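Local coordinates for protein glutathione S-transferase (Gordonia bronchialis, PDB 4PTS) that probably transfers glutathione to electrophilic substrates, as a glutathione transferase related to the omega class, at residues K27-R32 and G133-N138; G46-I51 and V127-T132; R106-Y111 and K120-P125; I33-R38 and S148-A153. One frame throughout, in Å; residues are numbered along the deposited sequence.

All four contacts build on the thioredoxin-like part of the chain. Contact 2 is the sheet itself: strands 48-53 and 126-129 pair antiparallel, in a largely buried setting with one salt bridge toward its outer end. Contact 1 is also buried. It fixes an irregular early segment to the edge strand 134-137, which neighbours 126-129, chiefly through side-chain bonds to one residue's backbone. Contacts 3 and 4 are only partly buried and join loops to helix 108-114 and to the end region of helix 140-149. Contact 3 lies close to the predicted glutathione site and is built on a tyrosine ring and an isoleucine. Contact 4 lies away from it and uses a glutamate and a tryptophan.

Contact 1 (K27-R32 and G133-N138); sequences KYIETR and GEVVTN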
loop_
_atom_site.group_PDB
_atom_site.type_symbol
_atom_site.label_atom_id
_atom_site.label_comp_id
_atom_site.label_asym_id
_atom_site.label_seq_id
_atom_site.Cartn_x
_atom_site.Cartn_y
_atom_site.Cartn_z
ATOM N N LYS B 27 -18.999 -23.792 -1.349
ATOM C CA LYS B 27 -20.250 -24.493 -1.017
ATOM C C LYS B 27 -21.419 -23.493 -0.900
ATOM O O LYS B 27 -21.667 -22.962 0.188
ATOM C CB LYS B 27 -20.093 -25.308 0.283
ATOM N N TYR B 28 -22.122 -23.236 -2.014
ATOM C CA TYR B 28 -23.300 -22.328 -2.028
ATOM C C TYR B 28 -24.654 -23.014 -1.992
ATOM O O TYR B 28 -24.776 -24.232 -2.148
ATOM C CB TYR B 28 -23.288 -21.365 -3.231
ATOM C CG TYR B 28 -22.079 -20.501 -3.218
ATOM C CD1 TYR B 28 -21.762 -19.763 -2.073
ATOM C CD2 TYR B 28 -21.234 -20.418 -4.311
ATOM C CE1 TYR B 28 -20.637 -18.965 -2.016
ATOM C CE2 TYR B 28 -20.104 -19.612 -4.265
ATOM C CZ TYR B 28 -19.810 -18.887 -3.109
ATOM O OH TYR B 28 -18.696 -18.077 -3.017
ATOM N N ILE B 29 -25.676 -22.202 -1.765
ATOM C CA ILE B 29 -27.028 -22.650 -1.832
ATOM C C ILE B 29 -27.492 -22.241 -3.210
ATOM O O ILE B 29 -27.720 -21.067 -3.469
ATOM C CB ILE B 29 -27.865 -22.030 -0.713
ATOM C CG1 ILE B 29 -27.175 -22.334 0.657
ATOM C CG2 ILE B 29 -29.287 -22.557 -0.820
ATOM C CD1 ILE B 29 -27.980 -22.049 1.923
ATOM N N GLU B 30 -27.661 -23.245 -4.074
ATOM C CA GLU B 30 -27.878 -23.048 -5.519
ATOM C C GLU B 30 -29.378 -22.921 -5.927
ATOM O O GLU B 30 -29.671 -22.675 -7.086
ATOM C CB GLU B 30 -27.210 -24.178 -6.362
ATOM C CG GLU B 30 -25.674 -24.323 -6.306
ATOM N N THR B 31 -30.309 -23.105 -4.992
ATOM C CA THR B 31 -31.736 -22.884 -5.234
ATOM C C THR B 31 -31.968 -21.561 -5.950
ATOM O O THR B 31 -31.342 -20.586 -5.605
ATOM C CB THR B 31 -32.485 -22.776 -3.896
ATOM O OG1 THR B 31 -32.309 -23.963 -3.131
ATOM C CG2 THR B 31 -33.942 -22.563 -4.121
ATOM N N ARG B 32 -32.883 -21.495 -6.912
ATOM C CA ARG B 32 -33.090 -20.242 -7.643
ATOM C C ARG B 32 -34.494 -19.655 -7.553
ATOM O O ARG B 32 -35.514 -20.357 -7.413
ATOM C CB ARG B 32 -32.742 -20.402 -9.111
ATOM C CG ARG B 32 -31.328 -20.865 -9.353
ATOM C CD ARG B 32 -31.163 -21.273 -10.797
ATOM N NE ARG B 32 -31.389 -20.132 -11.674
ATOM C CZ ARG B 32 -31.614 -20.214 -12.982
ATOM N NH1 ARG B 32 -31.649 -21.389 -13.588
ATOM N NH2 ARG B 32 -31.804 -19.110 -13.692
ATOM N N GLY B 133 -38.461 -16.248 6.684
ATOM C CA GLY B 133 -37.199 -15.871 7.353
ATOM C C GLY B 133 -36.016 -16.761 7.008
ATOM O O GLY B 133 -35.034 -16.808 7.741
ATOM N N GLU B 134 -36.115 -17.428 5.862
ATOM C CA GLU B 134 -35.176 -18.448 5.444
ATOM C C GLU B 134 -34.374 -17.952 4.285
ATOM O O GLU B 134 -34.920 -17.286 3.405
ATOM C CB GLU B 134 -35.919 -19.638 4.892
ATOM C CG GLU B 134 -36.405 -20.645 5.900
ATOM C CD GLU B 134 -36.931 -21.877 5.206
ATOM O OE1 GLU B 134 -36.751 -21.957 3.958
ATOM O OE2 GLU B 134 -37.454 -22.773 5.912
ATOM N N VAL B 135 -33.097 -18.325 4.244
ATOM C CA VAL B 135 -32.251 -18.013 3.097
ATOM C C VAL B 135 -32.686 -18.866 1.917
ATOM O O VAL B 135 -32.835 -20.069 2.041
ATOM C CB VAL B 135 -30.766 -18.266 3.376
ATOM C CG1 VAL B 135 -29.950 -18.058 2.110
ATOM C CG2 VAL B 135 -30.271 -17.338 4.469
ATOM N N VAL B 136 -32.914 -18.228 0.775
ATOM C CA VAL B 136 -33.254 -18.960 -0.437
ATOM C C VAL B 136 -31.983 -19.337 -1.182
ATOM O O VAL B 136 -31.794 -20.497 -1.514
ATOM C CB VAL B 136 -34.184 -18.143 -1.342
ATOM C CG1 VAL B 136 -34.568 -18.944 -2.582
ATOM C CG2 VAL B 136 -35.426 -17.736 -0.565
ATOM N N THR B 137 -31.109 -18.356 -1.393
ATOM C CA THR B 137 -29.900 -18.534 -2.198
ATOM C C THR B 137 -28.786 -17.588 -1.738
ATOM O O THR B 137 -29.074 -16.518 -1.201
ATOM C CB THR B 137 -30.225 -18.304 -3.701
ATOM O OG1 THR B 137 -29.028 -18.330 -4.486
ATOM C CG2 THR B 137 -30.968 -16.987 -3.943
ATOM N N ASN B 138 -27.528 -17.997 -1.913
ATOM C CA ASN B 138 -26.387 -17.079 -1.760
ATOM C C ASN B 138 -25.344 -17.258 -2.875
ATOM O O ASN B 138 -24.168 -16.912 -2.721
ATOM C CB ASN B 138 -25.750 -17.233 -0.372
ATOM C CG ASN B 138 -25.316 -18.655 -0.086
ATOM O OD1 ASN B 138 -25.648 -19.569 -0.841
ATOM N ND2 ASN B 138 -24.542 -18.843 0.984
#
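Ile-29 and Asn-138 form the polar centre of this contact. The backbone N of Ile-29 donates to OD1 of Asn-138 at 2.8 Å, with an N-H...O angle of 162°. The donor lies in the plane of the amide carbonyl. The CG of Asn-138 sits between its own backbone N and carbonyl carbon (chi1 56°), which turns the amide back toward Ile-29. Its other end, ND2, is bonded to the hydroxyl of Tyr-111, so both ends of the amide are held.

The carbonyl of Ile-29 is used as well. Thr-137 OG1 donates to Ile-29 O at 3.2 Å, nearly along the C=O axis. Asn-138 N adds a weak bond to the same Ile-29 O at 3.4 Å. One residue of the irregular segment is therefore gripped at both N and O.

Apolar and ring contacts complete the interface. Ile-29 CD1 reaches Val-135 CG1 at 4.5 Å. Thr-31 CG2 meets Val-136 CG1 at 4.0 Å, the two side chains crossing at about a right angle. The hydroxyl of Thr-31 bonds to Arg-114 instead. The Tyr-28 ring stands 83° from the Asn-138 amide plane, with CD1 3.8 Å from Asn-138 O.

Segment 27-32 runs as an irregular cover along strand 134-137, the outermost strand on this side of the sheet. Val-136 and Thr-137 form a classic beta bulge against Val-127 of strand 126-129. Helix 108-114 packs on Val-135, and helix 140-149 touches Thr-137 and Arg-32.

Contact 2 (G46-I51 and V127-T132); sequences GRYRLI and VVEIAT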
loop_
_atom_site.group_PDB
_atom_site.type_symbol
_atom_site.label_atom_id
_atom_site.label_comp_id
_atom_site.label_asym_id
_atom_site.label_seq_id
_atom_site.Cartn_x
_atom_site.Cartn_y
_atom_site.Cartn_z
ATOM N N GLY B 46 -42.354 -7.792 -3.044
ATOM C CA GLY B 46 -42.666 -7.789 -1.634
ATOM C C GLY B 46 -42.389 -9.108 -0.938
ATOM O O GLY B 46 -42.549 -9.211 0.272
ATOM N N ARG B 47 -41.942 -10.118 -1.676
ATOM C CA ARG B 47 -41.798 -11.456 -1.104
ATOM C C ARG B 47 -40.395 -11.759 -0.558
ATOM O O ARG B 47 -40.248 -12.446 0.456
ATOM C CB ARG B 47 -42.175 -12.511 -2.142
ATOM C CG ARG B 47 -42.102 -13.912 -1.581
ATOM C CD ARG B 47 -42.907 -14.876 -2.409
ATOM N NE ARG B 47 -42.543 -16.258 -2.123
ATOM C CZ ARG B 47 -43.163 -17.322 -2.628
ATOM N NH1 ARG B 47 -44.207 -17.177 -3.450
ATOM N NH2 ARG B 47 -42.727 -18.537 -2.294
ATOM N N TYR B 48 -39.381 -11.281 -1.274
ATOM C CA TYR B 48 -37.993 -11.552 -0.937
ATOM C C TYR B 48 -37.286 -10.279 -0.488
ATOM O O TYR B 48 -37.763 -9.150 -0.716
ATOM C CB TYR B 48 -37.268 -12.178 -2.144
ATOM C CG TYR B 48 -37.986 -13.394 -2.673
ATOM C CD1 TYR B 48 -38.006 -14.569 -1.949
ATOM C CD2 TYR B 48 -38.671 -13.356 -3.873
ATOM C CE1 TYR B 48 -38.671 -15.684 -2.407
ATOM C CE2 TYR B 48 -39.343 -14.466 -4.344
ATOM C CZ TYR B 48 -39.350 -15.633 -3.605
ATOM O OH TYR B 48 -40.028 -16.773 -4.047
ATOM N N ARG B 49 -36.144 -10.469 0.159
ATOM C CA ARG B 49 -35.339 -9.361 0.656
ATOM C C ARG B 49 -33.884 -9.704 0.421
ATOM O O ARG B 49 -33.411 -10.794 0.746
ATOM C CB ARG B 49 -35.634 -9.113 2.140
ATOM C CG ARG B 49 -34.471 -8.586 2.963
ATOM C CD ARG B 49 -34.954 -7.990 4.284
ATOM N NE ARG B 49 -35.226 -6.581 4.064
ATOM C CZ ARG B 49 -34.766 -5.575 4.789
ATOM N NH1 ARG B 49 -34.061 -5.768 5.873
ATOM N NH2 ARG B 49 -35.040 -4.352 4.414
ATOM N N LEU B 50 -33.181 -8.758 -0.158
ATOM C CA LEU B 50 -31.786 -8.940 -0.448
ATOM C C LEU B 50 -30.993 -8.515 0.765
ATOM O O LEU B 50 -31.194 -7.393 1.256
ATOM C CB LEU B 50 -31.401 -8.064 -1.625
ATOM C CG LEU B 50 -29.917 -7.873 -1.882
ATOM C CD1 LEU B 50 -29.229 -9.207 -2.129
ATOM C CD2 LEU B 50 -29.765 -6.936 -3.060
ATOM N N ILE B 51 -30.108 -9.392 1.252
ATOM C CA ILE B 51 -29.153 -9.011 2.295
ATOM C C ILE B 51 -27.751 -8.850 1.747
ATOM O O ILE B 51 -27.216 -9.750 1.132
ATOM C CB ILE B 51 -29.119 -10.030 3.417
ATOM C CG1 ILE B 51 -30.518 -10.167 4.035
ATOM C CG2 ILE B 51 -28.069 -9.630 4.450
ATOM C CD1 ILE B 51 -31.103 -8.874 4.609
ATOM N N VAL B 127 -30.294 -13.871 -0.422
ATOM C CA VAL B 127 -31.677 -13.465 -0.613
ATOM C C VAL B 127 -32.554 -14.297 0.301
ATOM O O VAL B 127 -32.538 -15.526 0.265
ATOM C CB VAL B 127 -32.135 -13.599 -2.067
ATOM C CG1 VAL B 127 -33.550 -13.083 -2.184
ATOM C CG2 VAL B 127 -31.232 -12.802 -2.993
ATOM N N VAL B 128 -33.325 -13.595 1.114
ATOM C CA VAL B 128 -34.134 -14.214 2.133
ATOM C C VAL B 128 -35.597 -14.050 1.773
ATOM O O VAL B 128 -36.004 -12.983 1.309
ATOM C CB VAL B 128 -33.872 -13.532 3.474
ATOM C CG1 VAL B 128 -34.594 -14.248 4.610
ATOM C CG2 VAL B 128 -32.381 -13.497 3.736
ATOM N N GLU B 129 -36.388 -15.101 1.997
ATOM C CA GLU B 129 -37.839 -15.020 1.831
ATOM C C GLU B 129 -38.432 -14.497 3.127
ATOM O O GLU B 129 -38.189 -15.070 4.183
ATOM C CB GLU B 129 -38.436 -16.386 1.486
ATOM C CG GLU B 129 -39.946 -16.368 1.238
ATOM C CD GLU B 129 -40.509 -17.719 0.789
ATOM O OE1 GLU B 129 -39.869 -18.757 1.093
ATOM O OE2 GLU B 129 -41.599 -17.741 0.146
ATOM N N ILE B 130 -39.223 -13.429 3.030
ATOM C CA ILE B 130 -39.569 -12.610 4.189
ATOM C C ILE B 130 -40.505 -13.311 5.175
ATOM O O ILE B 130 -40.263 -13.327 6.396
ATOM C CB ILE B 130 -40.165 -11.265 3.744
ATOM C CG1 ILE B 130 -39.099 -10.456 2.983
ATOM C CG2 ILE B 130 -40.660 -10.493 4.960
ATOM C CD1 ILE B 130 -39.559 -9.121 2.431
ATOM N N ALA B 131 -41.567 -13.886 4.621
ATOM C CA ALA B 131 -42.611 -14.552 5.399
ATOM C C ALA B 131 -42.066 -15.713 6.239
ATOM O O ALA B 131 -42.567 -16.023 7.320
ATOM C CB ALA B 131 -43.704 -15.058 4.462
ATOM N N THR B 132 -41.024 -16.342 5.736
ATOM C CA THR B 132 -40.513 -17.534 6.351
ATOM C C THR B 132 -39.206 -17.264 7.104
ATOM O O THR B 132 -38.893 -17.943 8.074
ATOM C CB THR B 132 -40.387 -18.643 5.290
ATOM O OG1 THR B 132 -39.995 -19.848 5.922
ATOM C CG2 THR B 132 -39.384 -18.310 4.217
#
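Arg-47 and Glu-129 join the two segments in a salt bridge. Arg-47 NH2 lies 2.8 Å from Glu-129 OE2, and Arg-47 NE 2.9 Å from the same OE2. Both N-H bonds are weak, bent to about 130°. The guanidinium and carboxylate planes are 8° apart, with the oxygen at the guanidinium edge. Arg-47 CG is anti to the backbone N (chi1 -177°) and the chain extends to NE, toward Glu-129.

The pairing is antiparallel. Arg-49 and Val-128 are a hydrogen-bonded pair, each N reaching the other's O at 2.8 Å. Tyr-48 with Glu-129 and Leu-50 with Val-127 are non-hydrogen-bonded pairs. Beyond the strand end, Ile-130 N donates to Arg-47 O at 2.9 Å, and its CG1 meets Arg-49 CB.

On the face of Tyr-48 and Leu-50, Tyr-48 CB touches Val-127 CG1 at 3.8 Å. The Tyr-48 ring runs beside the aliphatic part of Glu-129. On the Val-128 side, Ile-51 CG1 meets Val-128 CG2 at 3.8 Å.

A second shell sets these groups. Arg-47 CG lies over the centre of the Tyr-48 ring, and Tyr-48 OH lies above one guanidinium face, toward its rim. That hydroxyl bonds to Pro-42 O. Glu-44 takes Arg-47 NH1, and Asp-99 pairs with Arg-49.

These are the two central strands of the four-stranded sheet of a thioredoxin-like fold. Strand 76-80 flanks 48-53, strand 134-137 flanks 126-129, and helix 57-68 packs on Leu-50.

Contact 3 (R106-Y111 and K120-P125); sequences RLKDAY and KGITVP
Tyr-111 of helix 108-114 and Leu-107, near where that helix begins, pack on the 120-125 loop, which carries the cis-proline turn of the thioredoxin-like fold. The peptide before Pro-125 is cis, and strand 126-129 follows directly. In glutathione transferases this loop borders the glutathione site. That is consistent with Val-124, whose side chain lies about 4 Å from that of the predicted nucleophile Cys-56. Trp-89, a predicted glutathione contact, touches Val-124.

Ile-122 is the main apolar partner. Its CD1 lies over one face of the Tyr-111 ring, offset toward the rim, 4.2 Å from the centroid and 25° off the normal, a CH-pi contact. The Ile-122 CG2 branch touches Tyr-111 CD1 at 3.7 Å. The two side chains slide past each other in opposite directions. Lys-108 contributes its aliphatic part, CG being 4.1 Å from Ile-122 CD1. Deeper in, Leu-107 CD2 meets Val-124 CG1 at 3.6 Å.

Tyr-111 CG sits anti to the carbonyl carbon (chi1 -79°), which sends the ring from the helix to the loop. Tyr-111 OH donates to Thr-123 O at 2.8 Å, tilted 19° from the carbonyl plane.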
loop_
_atom_site.group_PDB
_atom_site.type_symbol
_atom_site.label_atom_id
_atom_site.label_comp_id
_atom_site.label_asym_id
_atom_site.label_seq_id
_atom_site.Cartn_x
_atom_site.Cartn_y
_atom_site.Cartn_z
ATOM N N ARG B 106 -28.272 -11.253 13.593
ATOM C CA ARG B 106 -27.222 -11.773 12.727
ATOM C C ARG B 106 -27.781 -12.690 11.633
ATOM O O ARG B 106 -28.721 -13.450 11.837
ATOM C CB ARG B 106 -26.173 -12.520 13.547
ATOM C CG ARG B 106 -26.688 -13.640 14.446
ATOM C CD ARG B 106 -25.458 -14.392 14.988
ATOM N NE ARG B 106 -25.573 -15.325 16.141
ATOM C CZ ARG B 106 -25.835 -16.642 16.098
ATOM N NH1 ARG B 106 -26.104 -17.268 14.960
ATOM N NH2 ARG B 106 -25.862 -17.340 17.232
ATOM N N LEU B 107 -27.151 -12.620 10.473
ATOM C CA LEU B 107 -27.606 -13.323 9.291
ATOM C C LEU B 107 -27.593 -14.829 9.473
ATOM O O LEU B 107 -28.376 -15.519 8.851
ATOM C CB LEU B 107 -26.738 -12.911 8.091
ATOM C CG LEU B 107 -27.033 -13.487 6.721
ATOM C CD1 LEU B 107 -28.411 -13.052 6.270
ATOM C CD2 LEU B 107 -25.982 -13.067 5.713
ATOM N N LYS B 108 -26.693 -15.351 10.298
ATOM C CA LYS B 108 -26.649 -16.803 10.516
ATOM C C LYS B 108 -28.031 -17.401 10.891
ATOM O O LYS B 108 -28.363 -18.514 10.487
ATOM C CB LYS B 108 -25.618 -17.155 11.585
ATOM C CG LYS B 108 -25.517 -18.645 11.917
ATOM C CD LYS B 108 -24.521 -18.914 13.045
ATOM C CE LYS B 108 -23.080 -19.051 12.570
ATOM N NZ LYS B 108 -22.518 -20.413 12.771
ATOM N N ASP B 109 -28.831 -16.649 11.645
ATOM C CA ASP B 109 -30.177 -17.100 12.039
ATOM C C ASP B 109 -31.047 -17.431 10.831
ATOM O O ASP B 109 -31.807 -18.372 10.868
ATOM C CB ASP B 109 -30.878 -16.034 12.894
ATOM C CG ASP B 109 -30.167 -15.781 14.240
ATOM O OD1 ASP B 109 -29.238 -16.581 14.599
ATOM O OD2 ASP B 109 -30.562 -14.780 14.929
ATOM N N ALA B 110 -30.898 -16.668 9.757
ATOM C CA ALA B 110 -31.654 -16.880 8.539
ATOM C C ALA B 110 -31.230 -18.141 7.795
ATOM O O ALA B 110 -32.044 -18.814 7.174
ATOM C CB ALA B 110 -31.501 -15.666 7.633
ATOM N N TYR B 111 -29.938 -18.426 7.807
ATOM C CA TYR B 111 -29.436 -19.687 7.297
ATOM C C TYR B 111 -29.866 -20.838 8.197
ATOM O O TYR B 111 -30.180 -21.919 7.714
ATOM C CB TYR B 111 -27.923 -19.674 7.259
ATOM C CG TYR B 111 -27.294 -18.947 6.094
ATOM C CD1 TYR B 111 -27.044 -17.584 6.152
ATOM C CD2 TYR B 111 -26.887 -19.638 4.955
ATOM C CE1 TYR B 111 -26.430 -16.915 5.098
ATOM C CE2 TYR B 111 -26.265 -18.977 3.902
ATOM C CZ TYR B 111 -26.037 -17.615 3.979
ATOM O OH TYR B 111 -25.412 -16.962 2.947
ATOM N N LYS B 120 -21.857 -24.837 6.278
ATOM C CA LYS B 120 -21.015 -24.100 5.326
ATOM C C LYS B 120 -20.967 -22.591 5.664
ATOM O O LYS B 120 -21.469 -22.138 6.700
ATOM C CB LYS B 120 -21.434 -24.376 3.878
ATOM N N GLY B 121 -20.331 -21.825 4.790
ATOM C CA GLY B 121 -20.066 -20.411 5.033
ATOM C C GLY B 121 -21.296 -19.524 5.042
ATOM O O GLY B 121 -22.204 -19.683 4.214
ATOM N N ILE B 122 -21.296 -18.550 5.947
ATOM C CA ILE B 122 -22.417 -17.614 6.126
ATOM C C ILE B 122 -22.145 -16.274 5.409
ATOM O O ILE B 122 -21.621 -15.322 5.985
ATOM C CB ILE B 122 -22.667 -17.361 7.625
ATOM C CG1 ILE B 122 -22.781 -18.681 8.394
ATOM C CG2 ILE B 122 -23.927 -16.531 7.832
ATOM C CD1 ILE B 122 -24.049 -19.473 8.134
ATOM N N THR B 123 -22.578 -16.188 4.163
ATOM C CA THR B 123 -22.083 -15.136 3.280
ATOM C C THR B 123 -23.147 -14.155 2.847
ATOM O O THR B 123 -24.343 -14.428 2.918
ATOM C CB THR B 123 -21.408 -15.655 1.977
ATOM O OG1 THR B 123 -22.379 -15.778 0.910
ATOM C CG2 THR B 123 -20.659 -16.968 2.225
ATOM N N VAL B 124 -22.655 -13.032 2.338
ATOM C CA VAL B 124 -23.449 -12.089 1.573
ATOM C C VAL B 124 -22.890 -11.992 0.149
ATOM O O VAL B 124 -21.680 -12.101 -0.064
ATOM C CB VAL B 124 -23.475 -10.701 2.221
ATOM C CG1 VAL B 124 -24.359 -10.734 3.452
ATOM C CG2 VAL B 124 -22.075 -10.237 2.576
ATOM N N PRO B 125 -23.765 -11.757 -0.836
ATOM C CA PRO B 125 -25.179 -11.479 -0.688
ATOM C C PRO B 125 -25.962 -12.742 -0.450
ATOM O O PRO B 125 -25.542 -13.822 -0.868
ATOM C CB PRO B 125 -25.556 -10.900 -2.047
ATOM C CG PRO B 125 -24.672 -11.637 -2.978
ATOM C CD PRO B 125 -23.374 -11.825 -2.250
#

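Contact 4 (I33-R38 and S148-A153); sequences ITADGR and SLEWTA
The indole of Trp-151 meets Ile-33 obliquely. The CG2 branch of Ile-33 lies 3.8 Å from Trp-151 CZ2, on the benzo ring, and equally near to NE1 on the pyrrole side. The two side chains run at a slant to one another. Elsewhere the indole meets the Phe-147 ring edge-to-face and touches Val-43 and Tyr-48.

The second flat group is the carboxylate of Glu-150. Its OE1 accepts from the backbone N of Ala-35 at 2.8 Å, with an N-H...O angle of 155°. The oxygen uses its anti lone pair, on the side away from OE2. The chain of Glu-150 folds at chi2 (-62°), which brings OE1 back against the loop. There it lies beside Thr-34, the two side chains pointing the same way, with OE1 3.4 Å from Thr-34 CB. Ala-35 CB is 3.6 Å from OE1.

Residues 34-37 form a type I beta turn. Gly-37 N donates to Thr-34 O at 3.1 Å. Thr-34 OG1 gives a weak bond to Asp-36 OD1 at 3.2 Å. Backbone bonds from Thr-34 to Tyr-41 and Val-43 tie the turn to the chain that leads to strand 48-53.

Asp-36 OD1 and Glu-150 OE1 stand 3.8 Å apart, with the carboxylate planes turned 62° to each other. Two like charges at this distance would tend to raise the proton affinity of one or both slightly, though solvent probably screens the pair. The amide of Ala-35 would partly offset this by stabilising the charge on Glu-150.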
loop_
_atom_site.group_PDB
_atom_site.type_symbol
_atom_site.label_atom_id
_atom_site.label_comp_id
_atom_site.label_asym_id
_atom_site.label_seq_id
_atom_site.Cartn_x
_atom_site.Cartn_y
_atom_site.Cartn_z
ATOM N N ILE B 33 -34.502 -18.332 -7.652
ATOM C CA ILE B 33 -35.691 -17.523 -7.697
ATOM C C ILE B 33 -35.863 -17.227 -9.159
ATOM O O ILE B 33 -34.997 -16.569 -9.772
ATOM C CB ILE B 33 -35.492 -16.224 -6.900
ATOM C CG1 ILE B 33 -35.516 -16.553 -5.416
ATOM C CG2 ILE B 33 -36.534 -15.165 -7.240
ATOM C CD1 ILE B 33 -34.896 -15.465 -4.567
ATOM N N THR B 34 -36.995 -17.683 -9.696
ATOM C CA THR B 34 -37.221 -17.761 -11.134
ATOM C C THR B 34 -38.652 -17.355 -11.485
ATOM O O THR B 34 -39.549 -17.537 -10.671
ATOM C CB THR B 34 -37.008 -19.205 -11.668
ATOM O OG1 THR B 34 -37.856 -20.130 -10.958
ATOM C CG2 THR B 34 -35.532 -19.625 -11.562
ATOM N N ALA B 35 -38.863 -16.847 -12.702
ATOM C CA ALA B 35 -40.203 -16.451 -13.171
ATOM C C ALA B 35 -41.159 -17.625 -13.129
ATOM O O ALA B 35 -42.216 -17.534 -12.543
ATOM C CB ALA B 35 -40.137 -15.897 -14.578
ATOM N N ASP B 36 -40.770 -18.736 -13.744
ATOM C CA ASP B 36 -41.590 -19.957 -13.727
ATOM C C ASP B 36 -41.724 -20.605 -12.344
ATOM O O ASP B 36 -42.544 -21.485 -12.163
ATOM C CB ASP B 36 -41.051 -20.998 -14.738
ATOM C CG ASP B 36 -39.577 -21.374 -14.492
ATOM O OD1 ASP B 36 -38.791 -20.507 -14.035
ATOM O OD2 ASP B 36 -39.196 -22.540 -14.761
ATOM N N GLY B 37 -40.903 -20.210 -11.384
ATOM C CA GLY B 37 -40.955 -20.806 -10.051
ATOM C C GLY B 37 -40.495 -22.256 -9.958
ATOM O O GLY B 37 -40.913 -22.984 -9.053
ATOM N N ARG B 38 -39.607 -22.657 -10.873
ATOM C CA ARG B 38 -39.090 -24.039 -10.950
ATOM C C ARG B 38 -38.727 -24.658 -9.598
ATOM O O ARG B 38 -39.167 -25.771 -9.297
ATOM C CB ARG B 38 -37.871 -24.138 -11.900
ATOM N N SER B 148 -31.289 -9.957 -14.006
ATOM C CA SER B 148 -31.466 -9.560 -15.391
ATOM C C SER B 148 -32.498 -10.440 -16.147
ATOM O O SER B 148 -33.271 -9.912 -16.968
ATOM C CB SER B 148 -30.137 -9.587 -16.139
ATOM O OG SER B 148 -29.162 -8.797 -15.499
ATOM N N LEU B 149 -32.540 -11.752 -15.873
ATOM C CA LEU B 149 -33.365 -12.664 -16.690
ATOM C C LEU B 149 -34.732 -12.990 -16.117
ATOM O O LEU B 149 -35.701 -13.045 -16.868
ATOM C CB LEU B 149 -32.642 -13.972 -16.955
ATOM C CG LEU B 149 -31.333 -13.848 -17.718
ATOM C CD1 LEU B 149 -30.836 -15.256 -18.051
ATOM C CD2 LEU B 149 -31.428 -12.971 -18.960
ATOM N N GLU B 150 -34.820 -13.223 -14.816
ATOM C CA GLU B 150 -36.073 -13.682 -14.218
ATOM C C GLU B 150 -36.974 -12.559 -13.670
ATOM O O GLU B 150 -38.188 -12.682 -13.688
ATOM C CB GLU B 150 -35.787 -14.720 -13.138
ATOM C CG GLU B 150 -34.970 -15.926 -13.612
ATOM C CD GLU B 150 -35.654 -16.762 -14.697
ATOM O OE1 GLU B 150 -36.780 -17.286 -14.485
ATOM O OE2 GLU B 150 -35.043 -16.915 -15.779
ATOM N N TRP B 151 -36.388 -11.451 -13.232
ATOM C CA TRP B 151 -37.165 -10.320 -12.715
ATOM C C TRP B 151 -37.509 -9.346 -13.826
ATOM O O TRP B 151 -37.924 -8.213 -13.584
ATOM C CB TRP B 151 -36.380 -9.590 -11.642
ATOM C CG TRP B 151 -36.185 -10.417 -10.483
ATOM C CD1 TRP B 151 -35.387 -11.517 -10.376
ATOM C CD2 TRP B 151 -36.796 -10.244 -9.225
ATOM N NE1 TRP B 151 -35.466 -12.056 -9.111
ATOM C CE2 TRP B 151 -36.325 -11.284 -8.383
ATOM C CE3 TRP B 151 -37.690 -9.301 -8.709
ATOM C CZ2 TRP B 151 -36.725 -11.409 -7.068
ATOM C CZ3 TRP B 151 -38.093 -9.423 -7.404
ATOM C CH2 TRP B 151 -37.604 -10.474 -6.587
ATOM N N THR B 152 -37.355 -9.797 -15.054
ATOM C CA THR B 152 -37.463 -8.923 -16.200
ATOM C C THR B 152 -38.789 -8.141 -16.267
ATOM O O THR B 152 -38.825 -6.993 -16.723
ATOM C CB THR B 152 -37.186 -9.708 -17.493
ATOM O OG1 THR B 152 -37.419 -8.852 -18.603
ATOM C CG2 THR B 152 -38.067 -10.975 -17.593
ATOM N N ALA B 153 -39.868 -8.734 -15.769
ATOM C CA ALA B 153 -41.169 -8.069 -15.755
ATOM C C ALA B 153 -41.258 -6.809 -14.868
ATOM O O ALA B 153 -42.156 -5.998 -15.048
ATOM C CB ALA B 153 -42.240 -9.073 -15.346
#